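Local coordinates for putative methyltransferase (Porphyromonas gingivalis, PDB 3LL7), which is an uncharacterised putative methyltransferase that probably transfers methyl groups from S-adenosylmethionine, at residues Ala81-Tyr86 with Val231-Glu236; Ser85-Phe90 with Val237-Val242; Ile258-Leu263 with His298-Lys303; Asn56-Trp61 with Leu104-Ile109. One frame throughout, in Å; residues are numbered along the deposited sequence. Where two conformers were deposited one is given.

Contacts 1 and 2 start from the same helix, 81-86, share Ser85 and Tyr86, and land on the adjacent strands 225-233 and 236-244, their centres about 8 Å apart. Contact 3 lies about 11 Å from contact 1, centre to centre, on the next strand of the same sheet: Ala232 and strand 258-263 are joined by probable backbone hydrogen bonds, Ala232 N to Ile261 O at 2.9 Å among them. Contact 4 sits at the glycine-rich loop, probably the cofactor side of the core. A long, weak ion pair, Lys87 NZ to Asp107 OD1 at 3.3 Å, ties it to contact 2. Contacts 3 and 4 do not touch, their nearest atoms being about 11 Å apart.

Contact 1. Residues Ala81-Tyr86 with Val231-Glu236; sequences AVTSSY and VAAHGE
Tyr86 and Thr83 bring the compact half of this contact from helix 81-86, and Val231 and Ala233 receive them on the strand. The Tyr86 ring, with CG anti to the backbone N (chi1 177°), swings toward Val231, whose CG2 branch approaches it obliquely, 3.7 Å from CE2. The phenol goes on to His229, where Tyr86 OH makes its hydrogen bond, which helps to orient the ring. One turn back, Thr83 keeps its two branches apart. Methyl CG2 touches both Val231 CG1 and Ala233 CB, 4.1 Å from each, while OG1 turns to a weak bond with Glu239. These residues, apart from the partly exposed Tyr86, are buried. The other end is looser and open to solvent: Val82 CG2 touches Ala233 CB at 3.9 Å and approaches His234 NE2 obliquely, though Val82 was modelled in two conformers and that approach is uncertain. No hydrogen bond joins the segments. His234 and Gly235 form the corner of a type I' turn closed by Glu236 N to Ala233 O at 3.2 Å, a two-residue beta-hairpin linking strands 225-233 and 236-244, as between the last two strands of a class I methyltransferase sheet.

Contact 2. Residues Ser85-Phe90 with Val237-Val242; sequences SYKSRF and VKELLV
Strand 236-244, the antiparallel strand inserted into the otherwise largely parallel sheet of a class I methyltransferase, presents Glu239 and Leu241 to Lys87, Tyr86 and Phe90. The polar link is a buried salt bridge. Lys87 NZ lies 2.8 Å from Glu239 OE2 and uses the syn lone pair of that oxygen; OE1 takes a second, weak bond at 3.2 Å. The lysine runs nearly straight until its last torsion bends (chi4 77°), turning the ammonium across to the carboxylate. A weak hydrogen bond to Thr83 O and a long, weak ion pair with Asp107 also engage NZ, so the buried charge is probably well compensated. Glu239 belongs to a classic beta bulge, in which it and Lys238 both face Val231 on the neighbouring strand. Beside the charged pair, one methyl does the apolar work: Leu241 CD1 sits at the edge of the Tyr86 ring, 3.9 Å from CD2, and equally far from Phe90 CE2, which it meets obliquely. Lys87 CG closes over the same methyl. The Phe90 ring also meets that of His229 edge-to-face. Within 85-90, Ser85 O accepts from both Ser88 N and Ser88 OG, the hydroxyl arriving in the carbonyl plane.

Contact 3. Residues Ile258-Leu263 with His298-Lys303; sequences IHAINL and HTALLK. With FMT (formic acid), chain E; FMT (formic acid), chain I.
Asn262 lays its CB squarely over the His298 imidazole, 3.5 Å from the ring centroid and 12° off the normal, a CH-pi contact. Leu301 CD1 covers the opposite face toward the rim, so the ring is sandwiched between strand and helix. His298 takes the rotamer with CG between its own backbone N and carbonyl carbon (chi1 61°), which folds the ring back over the helix start and brings ND1 to Ala300 N for a weak N-cap bond of 3.3 Å. Strand 258-263 runs parallel beside 225-233 in the methyltransferase sheet, whereas helix 299-304 belongs to the ferredoxin-like region, and the contact joins the two. Asn262 carries its amide past the ring, CG anti to N (chi1 -173°), the amide plane tilted moderately from the ring plane. ND2 donates to O2 of one formic acid molecule (chain I) at 2.9 Å, while OD1 accepts from a water that also hydrogen-bonds Thr299 OG1. A second formic acid (chain E), like the first probably from the crystallisation liquor, takes the Asn262 backbone N-H on O2. Deeper in, small residues bring strand and helix close: Ala260 CB meets Leu301 CD2 at 3.9 Å, and Ala300 CB rests 3.4 Å from Ile261 O.

Contact 4. Residues Asn56-Trp61 with Leu104-Ile109; sequences NKLPQW and LGIDFI. With FMT (formic acid), chain D.
Trp61 reaches from the short helix 59-62 to Leu104, Ile106 and Ile109. Starting at CB, the methylene sits beside Leu58 O, 3.6 Å away, the oxygen that also takes a weak bond from Trp61 N. CG stands anti to the carbonyl carbon (chi1 -73°), which sends the indole toward the loop. One face of the ring system carries Leu58 CD1, set toward the rim. Farther out, CZ2 meets Ile106 CB at 4.1 Å and lies at the limit of contact with Ile109 CG1; CZ3 packs on Leu104 CG at 3.8 Å. At the far end, the ring edge at Trp61 CH2 faces Leu104 O, 3.4 Å away and in the ring plane. That carbonyl belongs to the glycine-rich loop between strand 96-99 and helix 106-112, which in class I methyltransferases usually holds S-adenosylmethionine. Here a formic acid molecule, probably from the crystallisation liquor, sits at the helix start, held by Asp107 N to O1 (3.2 Å, N-H...O 168°) and weakly by Leu104 N to O2. Gly105 at the N-cap has phi 98°, where a side chain would jam against Leu104 O. Beside the indole, Leu58 CD1 and Leu104 CD2 meet tip to tip at 4.1 Å.

Contact 1. Residues Ala81-Tyr86 with Val231-Glu236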
loop_
_atom_site.group_PDB
_atom_site.type_symbol
_atom_site.label_atom_id
_atom_site.label_comp_id
_atom_site.label_asym_id
_atom_site.label_seq_id
_atom_site.Cartn_x
_atom_site.Cartn_y
_atom_site.Cartn_z
ATOM N N ALA A 81 1.559 7.645 4.986
ATOM C CA ALA A 81 2.205 7.545 6.296
ATOM C C ALA A 81 2.276 6.106 6.850
ATOM O O ALA A 81 3.293 5.701 7.422
ATOM C CB ALA A 81 1.481 8.475 7.306
ATOM N N VAL A 82 1.200 5.336 6.703
ATOM C CA VAL A 82 1.170 4.013 7.339
ATOM C C VAL A 82 2.048 2.955 6.671
ATOM O O VAL A 82 2.707 2.180 7.368
ATOM C CB VAL A 82 -0.261 3.496 7.593
ATOM C CG1 VAL A 82 -0.740 3.944 8.971
ATOM C CG2 VAL A 82 -1.207 3.977 6.516
ATOM N N THR A 83 2.095 2.927 5.342
ATOM C CA THR A 83 2.928 1.924 4.672
ATOM C C THR A 83 4.398 2.281 4.753
ATOM O O THR A 83 5.251 1.394 4.926
ATOM C CB THR A 83 2.539 1.719 3.204
ATOM O OG1 THR A 83 2.574 2.978 2.506
ATOM C CG2 THR A 83 1.143 1.127 3.124
ATOM N N SER A 84 4.705 3.582 4.647
ATOM C CA SER A 84 6.095 3.999 4.765
ATOM C C SER A 84 6.638 3.467 6.078
ATOM O O SER A 84 7.675 2.860 6.085
ATOM C CB SER A 84 6.253 5.514 4.686
ATOM O OG SER A 84 5.775 6.124 5.871
ATOM N N SER A 85 5.915 3.641 7.184
ATOM C CA SER A 85 6.427 3.149 8.485
ATOM C C SER A 85 6.536 1.630 8.693
ATOM O O SER A 85 7.364 1.172 9.499
ATOM C CB SER A 85 5.706 3.809 9.668
ATOM O OG SER A 85 4.295 3.886 9.481
ATOM N N TYR A 86 5.688 0.843 8.021
ATOM C CA TYR A 86 5.814 -0.626 8.038
ATOM C C TYR A 86 7.170 -1.082 7.514
ATOM O O TYR A 86 7.748 -2.045 8.004
ATOM C CB TYR A 86 4.726 -1.263 7.162
ATOM C CG TYR A 86 4.802 -2.780 7.054
ATOM C CD1 TYR A 86 4.356 -3.601 8.092
ATOM C CD2 TYR A 86 5.312 -3.393 5.900
ATOM C CE1 TYR A 86 4.414 -4.983 7.998
ATOM C CE2 TYR A 86 5.356 -4.768 5.786
ATOM C CZ TYR A 86 4.922 -5.559 6.843
ATOM O OH TYR A 86 4.959 -6.896 6.744
ATOM N N VAL A 231 0.952 -5.679 1.121
ATOM C CA VAL A 231 0.627 -4.763 2.239
ATOM C C VAL A 231 -0.616 -3.923 1.943
ATOM O O VAL A 231 -0.609 -3.091 1.012
ATOM C CB VAL A 231 1.835 -3.834 2.557
ATOM C CG1 VAL A 231 1.526 -2.911 3.742
ATOM C CG2 VAL A 231 3.116 -4.676 2.835
ATOM N N ALA A 232 -1.666 -4.128 2.731
ATOM C CA ALA A 232 -2.865 -3.304 2.623
ATOM C C ALA A 232 -2.933 -2.284 3.776
ATOM O O ALA A 232 -2.435 -2.557 4.880
ATOM C CB ALA A 232 -4.109 -4.167 2.610
ATOM N N ALA A 233 -3.514 -1.124 3.473
ATOM C CA ALA A 233 -3.822 -0.034 4.430
ATOM C C ALA A 233 -5.064 0.689 3.918
ATOM O O ALA A 233 -5.275 0.793 2.703
ATOM C CB ALA A 233 -2.651 0.934 4.544
ATOM N N HIS A 234 -5.892 1.200 4.827
ATOM C CA HIS A 234 -7.104 1.955 4.436
ATOM C C HIS A 234 -8.079 1.118 3.590
ATOM O O HIS A 234 -8.791 1.649 2.734
ATOM C CB HIS A 234 -6.732 3.255 3.706
ATOM C CG HIS A 234 -5.725 4.090 4.440
ATOM N ND1 HIS A 234 -6.044 4.822 5.565
ATOM C CD2 HIS A 234 -4.406 4.297 4.217
ATOM C CE1 HIS A 234 -4.965 5.447 6.004
ATOM N NE2 HIS A 234 -3.955 5.138 5.209
ATOM N N GLY A 235 -8.086 -0.191 3.825
ATOM C CA GLY A 235 -8.959 -1.099 3.099
ATOM C C GLY A 235 -8.500 -1.584 1.730
ATOM O O GLY A 235 -9.272 -2.251 1.044
ATOM N N GLU A 236 -7.272 -1.256 1.308
ATOM C CA GLU A 236 -6.851 -1.608 -0.046
ATOM C C GLU A 236 -5.375 -1.919 -0.101
ATOM O O GLU A 236 -4.599 -1.383 0.701
ATOM C CB GLU A 236 -7.203 -0.513 -1.075
ATOM C CG GLU A 236 -6.397 0.759 -0.985
ATOM C CD GLU A 236 -6.658 1.763 -2.140
ATOM O OE1 GLU A 236 -7.655 1.640 -2.883
ATOM O OE2 GLU A 236 -5.848 2.696 -2.292
#

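Contact 2. Residues Ser85-Phe90 with Val237-Val242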
loop_
_atom_site.group_PDB
_atom_site.type_symbol
_atom_site.label_atom_id
_atom_site.label_comp_id
_atom_site.label_asym_id
_atom_site.label_seq_id
_atom_site.Cartn_x
_atom_site.Cartn_y
_atom_site.Cartn_z
ATOM N N SER A 85 5.915 3.641 7.184
ATOM C CA SER A 85 6.427 3.149 8.485
ATOM C C SER A 85 6.536 1.630 8.693
ATOM O O SER A 85 7.364 1.172 9.499
ATOM C CB SER A 85 5.706 3.809 9.668
ATOM O OG SER A 85 4.295 3.886 9.481
ATOM N N TYR A 86 5.688 0.843 8.021
ATOM C CA TYR A 86 5.814 -0.626 8.038
ATOM C C TYR A 86 7.170 -1.082 7.514
ATOM O O TYR A 86 7.748 -2.045 8.004
ATOM C CB TYR A 86 4.726 -1.263 7.162
ATOM C CG TYR A 86 4.802 -2.780 7.054
ATOM C CD1 TYR A 86 4.356 -3.601 8.092
ATOM C CD2 TYR A 86 5.312 -3.393 5.900
ATOM C CE1 TYR A 86 4.414 -4.983 7.998
ATOM C CE2 TYR A 86 5.356 -4.768 5.786
ATOM C CZ TYR A 86 4.922 -5.559 6.843
ATOM O OH TYR A 86 4.959 -6.896 6.744
ATOM N N LYS A 87 7.663 -0.389 6.494
ATOM C CA LYS A 87 8.981 -0.668 5.922
ATOM C C LYS A 87 10.093 -0.616 6.957
ATOM O O LYS A 87 11.104 -1.313 6.806
ATOM C CB LYS A 87 9.335 0.342 4.827
ATOM C CG LYS A 87 8.487 0.223 3.584
ATOM C CD LYS A 87 8.750 1.441 2.690
ATOM C CE LYS A 87 7.759 1.465 1.542
ATOM N NZ LYS A 87 6.407 1.951 1.953
ATOM N N SER A 88 9.920 0.189 8.004
ATOM C CA SER A 88 10.995 0.312 8.995
ATOM C C SER A 88 11.305 -1.037 9.681
ATOM O O SER A 88 12.418 -1.230 10.174
ATOM C CB SER A 88 10.715 1.418 10.021
ATOM O OG SER A 88 9.740 0.972 10.950
ATOM N N ARG A 89 10.337 -1.958 9.682
ATOM C CA ARG A 89 10.534 -3.294 10.253
ATOM C C ARG A 89 11.584 -4.142 9.522
ATOM O O ARG A 89 12.084 -5.113 10.091
ATOM C CB ARG A 89 9.211 -4.072 10.351
ATOM C CG ARG A 89 8.620 -4.512 9.011
ATOM C CD ARG A 89 9.059 -5.898 8.567
ATOM N NE ARG A 89 8.302 -6.967 9.222
ATOM C CZ ARG A 89 8.603 -8.246 9.097
ATOM N NH1 ARG A 89 9.629 -8.597 8.339
ATOM N NH2 ARG A 89 7.884 -9.170 9.714
ATOM N N PHE A 90 11.901 -3.791 8.273
ATOM C CA PHE A 90 12.950 -4.508 7.505
ATOM C C PHE A 90 14.374 -4.041 7.866
ATOM O O PHE A 90 15.351 -4.704 7.526
ATOM C CB PHE A 90 12.764 -4.353 5.993
ATOM C CG PHE A 90 11.550 -5.053 5.447
ATOM C CD1 PHE A 90 11.642 -6.357 4.958
ATOM C CD2 PHE A 90 10.312 -4.417 5.445
ATOM C CE1 PHE A 90 10.526 -7.013 4.454
ATOM C CE2 PHE A 90 9.185 -5.068 4.948
ATOM C CZ PHE A 90 9.287 -6.370 4.460
ATOM N N VAL A 237 -4.991 -2.727 -1.085
ATOM C CA VAL A 237 -3.581 -3.095 -1.238
ATOM C C VAL A 237 -2.844 -1.847 -1.721
ATOM O O VAL A 237 -3.271 -1.213 -2.709
ATOM C CB VAL A 237 -3.372 -4.273 -2.204
ATOM C CG1 VAL A 237 -1.894 -4.574 -2.341
ATOM C CG2 VAL A 237 -4.130 -5.559 -1.708
ATOM N N LYS A 238 -1.778 -1.487 -1.011
ATOM C CA LYS A 238 -1.005 -0.273 -1.304
ATOM C C LYS A 238 0.299 -0.587 -2.007
ATOM O O LYS A 238 0.767 0.204 -2.853
ATOM C CB LYS A 238 -0.689 0.485 -0.001
ATOM C CG LYS A 238 -1.883 1.158 0.674
ATOM C CD LYS A 238 -2.588 2.122 -0.261
ATOM C CE LYS A 238 -3.660 2.901 0.470
ATOM N NZ LYS A 238 -4.360 3.813 -0.478
ATOM N N GLU A 239 0.916 -1.723 -1.678
ATOM C CA GLU A 239 2.199 -2.051 -2.275
ATOM C C GLU A 239 2.552 -3.528 -2.082
ATOM O O GLU A 239 2.026 -4.196 -1.207
ATOM C CB GLU A 239 3.316 -1.176 -1.670
ATOM C CG GLU A 239 3.536 -1.380 -0.193
ATOM C CD GLU A 239 4.268 -0.201 0.477
ATOM O OE1 GLU A 239 3.910 0.971 0.209
ATOM O OE2 GLU A 239 5.176 -0.458 1.297
ATOM N N LEU A 240 3.460 -4.015 -2.909
ATOM C CA LEU A 240 4.121 -5.272 -2.634
ATOM C C LEU A 240 5.558 -4.915 -2.252
ATOM O O LEU A 240 6.127 -3.940 -2.763
ATOM C CB LEU A 240 4.149 -6.160 -3.868
ATOM C CG LEU A 240 2.890 -6.429 -4.665
ATOM C CD1 LEU A 240 3.163 -7.680 -5.462
ATOM C CD2 LEU A 240 1.631 -6.602 -3.813
ATOM N N LEU A 241 6.139 -5.677 -1.341
ATOM C CA LEU A 241 7.519 -5.428 -0.972
ATOM C C LEU A 241 8.244 -6.727 -1.145
ATOM O O LEU A 241 7.768 -7.779 -0.701
ATOM C CB LEU A 241 7.588 -4.980 0.474
ATOM C CG LEU A 241 7.007 -3.617 0.772
ATOM C CD1 LEU A 241 6.867 -3.431 2.279
ATOM C CD2 LEU A 241 7.941 -2.536 0.200
ATOM N N VAL A 242 9.376 -6.676 -1.835
ATOM C CA VAL A 242 10.158 -7.884 -2.044
ATOM C C VAL A 242 11.545 -7.655 -1.470
ATOM O O VAL A 242 12.118 -6.588 -1.671
ATOM C CB VAL A 242 10.274 -8.176 -3.537
ATOM C CG1 VAL A 242 11.045 -9.432 -3.742
ATOM C CG2 VAL A 242 8.888 -8.322 -4.172
#

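Contact 3. Residues Ile258-Leu263 with His298-Lys303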
loop_
_atom_site.group_PDB
_atom_site.type_symbol
_atom_site.label_atom_id
_atom_site.label_comp_id
_atom_site.label_asym_id
_atom_site.label_seq_id
_atom_site.Cartn_x
_atom_site.Cartn_y
_atom_site.Cartn_z
ATOM N N ILE A 258 5.287 -15.684 1.515
ATOM C CA ILE A 258 4.425 -14.555 1.184
ATOM C C ILE A 258 3.730 -14.107 2.454
ATOM O O ILE A 258 3.049 -14.916 3.120
ATOM C CB ILE A 258 3.390 -14.946 0.114
ATOM C CG1 ILE A 258 4.118 -15.469 -1.153
ATOM C CG2 ILE A 258 2.497 -13.772 -0.253
ATOM C CD1 ILE A 258 3.198 -16.239 -2.091
ATOM N N HIS A 259 3.870 -12.818 2.773
ATOM C CA HIS A 259 3.205 -12.231 3.932
ATOM C C HIS A 259 2.034 -11.370 3.482
ATOM O O HIS A 259 2.233 -10.394 2.726
ATOM C CB HIS A 259 4.163 -11.297 4.680
ATOM C CG HIS A 259 5.324 -11.984 5.320
ATOM N ND1 HIS A 259 6.144 -12.870 4.653
ATOM C CD2 HIS A 259 5.805 -11.896 6.581
ATOM C CE1 HIS A 259 7.087 -13.296 5.480
ATOM N NE2 HIS A 259 6.902 -12.716 6.652
ATOM N N ALA A 260 0.833 -11.682 3.972
ATOM C CA ALA A 260 -0.336 -10.878 3.629
ATOM C C ALA A 260 -0.705 -10.121 4.862
ATOM O O ALA A 260 -0.963 -10.724 5.919
ATOM C CB ALA A 260 -1.509 -11.783 3.140
ATOM N N ILE A 261 -0.700 -8.793 4.767
ATOM C CA ILE A 261 -0.965 -8.031 5.977
ATOM C C ILE A 261 -1.900 -6.873 5.727
ATOM O O ILE A 261 -1.805 -6.206 4.705
ATOM C CB ILE A 261 0.310 -7.597 6.682
ATOM C CG1 ILE A 261 -0.015 -7.177 8.157
ATOM C CG2 ILE A 261 1.028 -6.545 5.874
ATOM C CD1 ILE A 261 1.170 -7.320 9.128
ATOM N N ASN A 262 -2.809 -6.658 6.665
ATOM C CA ASN A 262 -3.767 -5.591 6.541
ATOM C C ASN A 262 -3.505 -4.653 7.689
ATOM O O ASN A 262 -3.877 -4.962 8.807
ATOM C CB ASN A 262 -5.211 -6.151 6.604
ATOM C CG ASN A 262 -6.263 -5.108 6.311
ATOM O OD1 ASN A 262 -6.071 -4.245 5.460
ATOM N ND2 ASN A 262 -7.409 -5.183 7.019
ATOM N N LEU A 263 -2.854 -3.519 7.419
ATOM C CA LEU A 263 -2.488 -2.565 8.487
ATOM C C LEU A 263 -3.707 -1.807 9.006
ATOM O O LEU A 263 -4.512 -1.323 8.216
ATOM C CB LEU A 263 -1.407 -1.584 8.003
ATOM C CG LEU A 263 -0.163 -2.275 7.451
ATOM C CD1 LEU A 263 0.833 -1.265 6.855
ATOM C CD2 LEU A 263 0.489 -3.187 8.505
ATOM N N HIS A 298 -9.662 -10.075 3.821
ATOM C CA HIS A 298 -9.236 -8.718 3.437
ATOM C C HIS A 298 -8.507 -8.692 2.092
ATOM O O HIS A 298 -8.166 -9.738 1.524
ATOM C CB HIS A 298 -8.464 -8.023 4.553
ATOM C CG HIS A 298 -7.199 -8.712 4.970
ATOM N ND1 HIS A 298 -6.135 -8.924 4.116
ATOM C CD2 HIS A 298 -6.803 -9.167 6.182
ATOM C CE1 HIS A 298 -5.149 -9.506 4.782
ATOM N NE2 HIS A 298 -5.529 -9.660 6.036
ATOM N N THR A 299 -8.273 -7.497 1.572
ATOM C CA THR A 299 -7.756 -7.351 0.211
ATOM C C THR A 299 -6.347 -7.893 0.012
ATOM O O THR A 299 -6.002 -8.325 -1.098
ATOM C CB THR A 299 -7.807 -5.875 -0.267
ATOM O OG1 THR A 299 -7.057 -5.026 0.603
ATOM C CG2 THR A 299 -9.294 -5.403 -0.320
ATOM N N ALA A 300 -5.542 -7.869 1.064
ATOM C CA ALA A 300 -4.162 -8.365 0.949
ATOM C C ALA A 300 -4.176 -9.888 0.812
ATOM O O ALA A 300 -3.386 -10.452 0.025
ATOM C CB ALA A 300 -3.307 -7.924 2.153
ATOM N N LEU A 301 -5.052 -10.557 1.558
ATOM C CA LEU A 301 -5.197 -12.012 1.392
ATOM C C LEU A 301 -5.617 -12.394 -0.026
ATOM O O LEU A 301 -5.084 -13.315 -0.610
ATOM C CB LEU A 301 -6.191 -12.608 2.369
ATOM C CG LEU A 301 -5.513 -12.946 3.696
ATOM C CD1 LEU A 301 -6.556 -13.223 4.704
ATOM C CD2 LEU A 301 -4.558 -14.177 3.560
ATOM N N LEU A 302 -6.610 -11.666 -0.544
ATOM C CA LEU A 302 -7.088 -11.874 -1.905
ATOM C C LEU A 302 -5.986 -11.683 -2.950
ATOM O O LEU A 302 -5.823 -12.516 -3.837
ATOM C CB LEU A 302 -8.276 -10.933 -2.191
ATOM C CG LEU A 302 -9.573 -11.254 -1.438
ATOM C CD1 LEU A 302 -10.602 -10.110 -1.649
ATOM C CD2 LEU A 302 -10.144 -12.589 -1.856
ATOM N N LYS A 303 -5.239 -10.590 -2.839
ATOM C CA LYS A 303 -4.167 -10.309 -3.786
ATOM C C LYS A 303 -3.050 -11.366 -3.691
ATOM O O LYS A 303 -2.472 -11.735 -4.711
ATOM C CB LYS A 303 -3.587 -8.915 -3.520
ATOM C CG LYS A 303 -2.323 -8.601 -4.343
ATOM C CD LYS A 303 -2.593 -8.499 -5.859
ATOM C CE LYS A 303 -1.305 -8.298 -6.627
ATOM N NZ LYS A 303 -1.548 -8.152 -8.104
HETATM C C FMT E . -3.892 -9.927 8.459
HETATM O O1 FMT E . -3.460 -10.863 7.756
HETATM O O2 FMT E . -3.286 -8.882 8.757
HETATM C C FMT I . -7.671 -7.531 9.487
HETATM O O1 FMT I . -7.408 -8.677 9.851
HETATM O O2 FMT I . -8.564 -7.281 8.684
HETATM O O HOH W 1 -7.947 -4.473 3.244
#

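Contact 4. Residues Asn56-Trp61 with Leu104-Ile109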
loop_
_atom_site.group_PDB
_atom_site.type_symbol
_atom_site.label_atom_id
_atom_site.label_comp_id
_atom_site.label_asym_id
_atom_site.label_seq_id
_atom_site.Cartn_x
_atom_site.Cartn_y
_atom_site.Cartn_z
ATOM N N ASN A 56 -4.165 16.143 4.687
ATOM C CA ASN A 56 -4.931 14.907 4.575
ATOM C C ASN A 56 -4.007 13.696 4.487
ATOM O O ASN A 56 -4.163 12.735 5.242
ATOM C CB ASN A 56 -5.876 14.953 3.364
ATOM C CG ASN A 56 -6.871 16.102 3.437
ATOM O OD1 ASN A 56 -7.440 16.391 4.492
ATOM N ND2 ASN A 56 -7.089 16.762 2.305
ATOM N N LYS A 57 -3.028 13.763 3.584
ATOM C CA LYS A 57 -2.152 12.610 3.287
ATOM C C LYS A 57 -1.050 12.385 4.325
ATOM O O LYS A 57 -0.829 11.263 4.791
ATOM C CB LYS A 57 -1.537 12.733 1.881
ATOM C CG LYS A 57 -0.763 11.498 1.443
ATOM C CD LYS A 57 -0.438 11.514 -0.051
ATOM C CE LYS A 57 0.366 10.276 -0.423
ATOM N NZ LYS A 57 0.640 10.134 -1.899
ATOM N N LEU A 58 -0.348 13.458 4.666
ATOM C CA LEU A 58 0.765 13.405 5.600
ATOM C C LEU A 58 0.514 14.458 6.673
ATOM O O LEU A 58 1.104 15.539 6.615
ATOM C CB LEU A 58 2.069 13.725 4.852
ATOM C CG LEU A 58 2.405 12.778 3.692
ATOM C CD1 LEU A 58 3.523 13.319 2.804
ATOM C CD2 LEU A 58 2.767 11.440 4.272
ATOM N N PRO A 59 -0.391 14.163 7.638
ATOM C CA PRO A 59 -0.696 15.193 8.649
ATOM C C PRO A 59 0.499 15.576 9.530
ATOM O O PRO A 59 0.592 16.731 9.948
ATOM C CB PRO A 59 -1.840 14.576 9.480
ATOM C CG PRO A 59 -1.841 13.115 9.138
ATOM C CD PRO A 59 -1.261 12.975 7.765
ATOM N N GLN A 60 1.421 14.644 9.779
ATOM C CA GLN A 60 2.635 14.990 10.537
ATOM C C GLN A 60 3.551 15.992 9.802
ATOM O O GLN A 60 4.165 16.858 10.438
ATOM C CB GLN A 60 3.400 13.749 10.959
ATOM C CG GLN A 60 2.698 12.988 12.067
ATOM C CD GLN A 60 3.663 12.177 12.913
ATOM O OE1 GLN A 60 4.690 11.700 12.420
ATOM N NE2 GLN A 60 3.340 12.021 14.194
ATOM N N TRP A 61 3.605 15.901 8.473
ATOM C CA TRP A 61 4.351 16.891 7.672
ATOM C C TRP A 61 3.677 18.275 7.666
ATOM O O TRP A 61 4.351 19.309 7.813
ATOM C CB TRP A 61 4.569 16.392 6.234
ATOM C CG TRP A 61 5.595 15.290 6.118
ATOM C CD1 TRP A 61 5.760 14.226 6.962
ATOM C CD2 TRP A 61 6.572 15.127 5.080
ATOM N NE1 TRP A 61 6.793 13.424 6.524
ATOM C CE2 TRP A 61 7.302 13.951 5.370
ATOM C CE3 TRP A 61 6.902 15.864 3.933
ATOM C CZ2 TRP A 61 8.347 13.493 4.557
ATOM C CZ3 TRP A 61 7.957 15.410 3.126
ATOM C CH2 TRP A 61 8.655 14.237 3.444
ATOM N N LEU A 104 9.722 12.305 -2.650
ATOM C CA LEU A 104 9.404 13.243 -1.557
ATOM C C LEU A 104 10.201 12.876 -0.306
ATOM O O LEU A 104 10.442 13.715 0.591
ATOM C CB LEU A 104 7.880 13.188 -1.273
ATOM C CG LEU A 104 7.220 14.294 -0.461
ATOM C CD1 LEU A 104 7.651 15.682 -0.931
ATOM C CD2 LEU A 104 5.698 14.168 -0.578
ATOM N N GLY A 105 10.613 11.603 -0.233
ATOM C CA GLY A 105 11.542 11.160 0.818
ATOM C C GLY A 105 10.880 10.498 2.027
ATOM O O GLY A 105 11.542 10.208 3.034
ATOM N N ILE A 106 9.581 10.240 1.950
ATOM C CA ILE A 106 8.925 9.646 3.111
ATOM C C ILE A 106 9.339 8.192 3.372
ATOM O O ILE A 106 9.391 7.771 4.532
ATOM C CB ILE A 106 7.407 9.778 3.063
ATOM C CG1 ILE A 106 6.815 9.389 4.425
ATOM C CG2 ILE A 106 6.852 8.959 1.913
ATOM C CD1 ILE A 106 5.322 9.531 4.524
ATOM N N ASP A 107 9.640 7.435 2.314
ATOM C CA ASP A 107 10.197 6.100 2.498
ATOM C C ASP A 107 11.609 6.212 3.097
ATOM O O ASP A 107 11.950 5.479 4.023
ATOM C CB ASP A 107 10.194 5.324 1.166
ATOM C CG ASP A 107 8.777 4.909 0.726
ATOM O OD1 ASP A 107 7.885 4.823 1.583
ATOM O OD2 ASP A 107 8.554 4.653 -0.474
ATOM N N PHE A 108 12.423 7.132 2.579
ATOM C CA PHE A 108 13.788 7.292 3.070
ATOM C C PHE A 108 13.736 7.643 4.548
ATOM O O PHE A 108 14.466 7.055 5.332
ATOM C CB PHE A 108 14.520 8.409 2.329
ATOM C CG PHE A 108 15.921 8.628 2.784
ATOM C CD1 PHE A 108 16.916 7.710 2.461
ATOM C CD2 PHE A 108 16.279 9.792 3.480
ATOM C CE1 PHE A 108 18.262 7.923 2.848
ATOM C CE2 PHE A 108 17.615 10.010 3.878
ATOM C CZ PHE A 108 18.605 9.066 3.563
ATOM N N ILE A 109 12.839 8.555 4.919
ATOM C CA ILE A 109 12.676 8.953 6.332
ATOM C C ILE A 109 12.290 7.733 7.203
ATOM O O ILE A 109 12.828 7.557 8.306
ATOM C CB ILE A 109 11.638 10.105 6.486
ATOM C CG1 ILE A 109 12.119 11.372 5.748
ATOM C CG2 ILE A 109 11.353 10.428 7.962
ATOM C CD1 ILE A 109 13.331 11.988 6.346
HETATM C C FMT D . 8.428 8.481 -1.316
HETATM O O1 FMT D . 9.510 8.323 -0.754
HETATM O O2 FMT D . 8.033 9.575 -1.724
#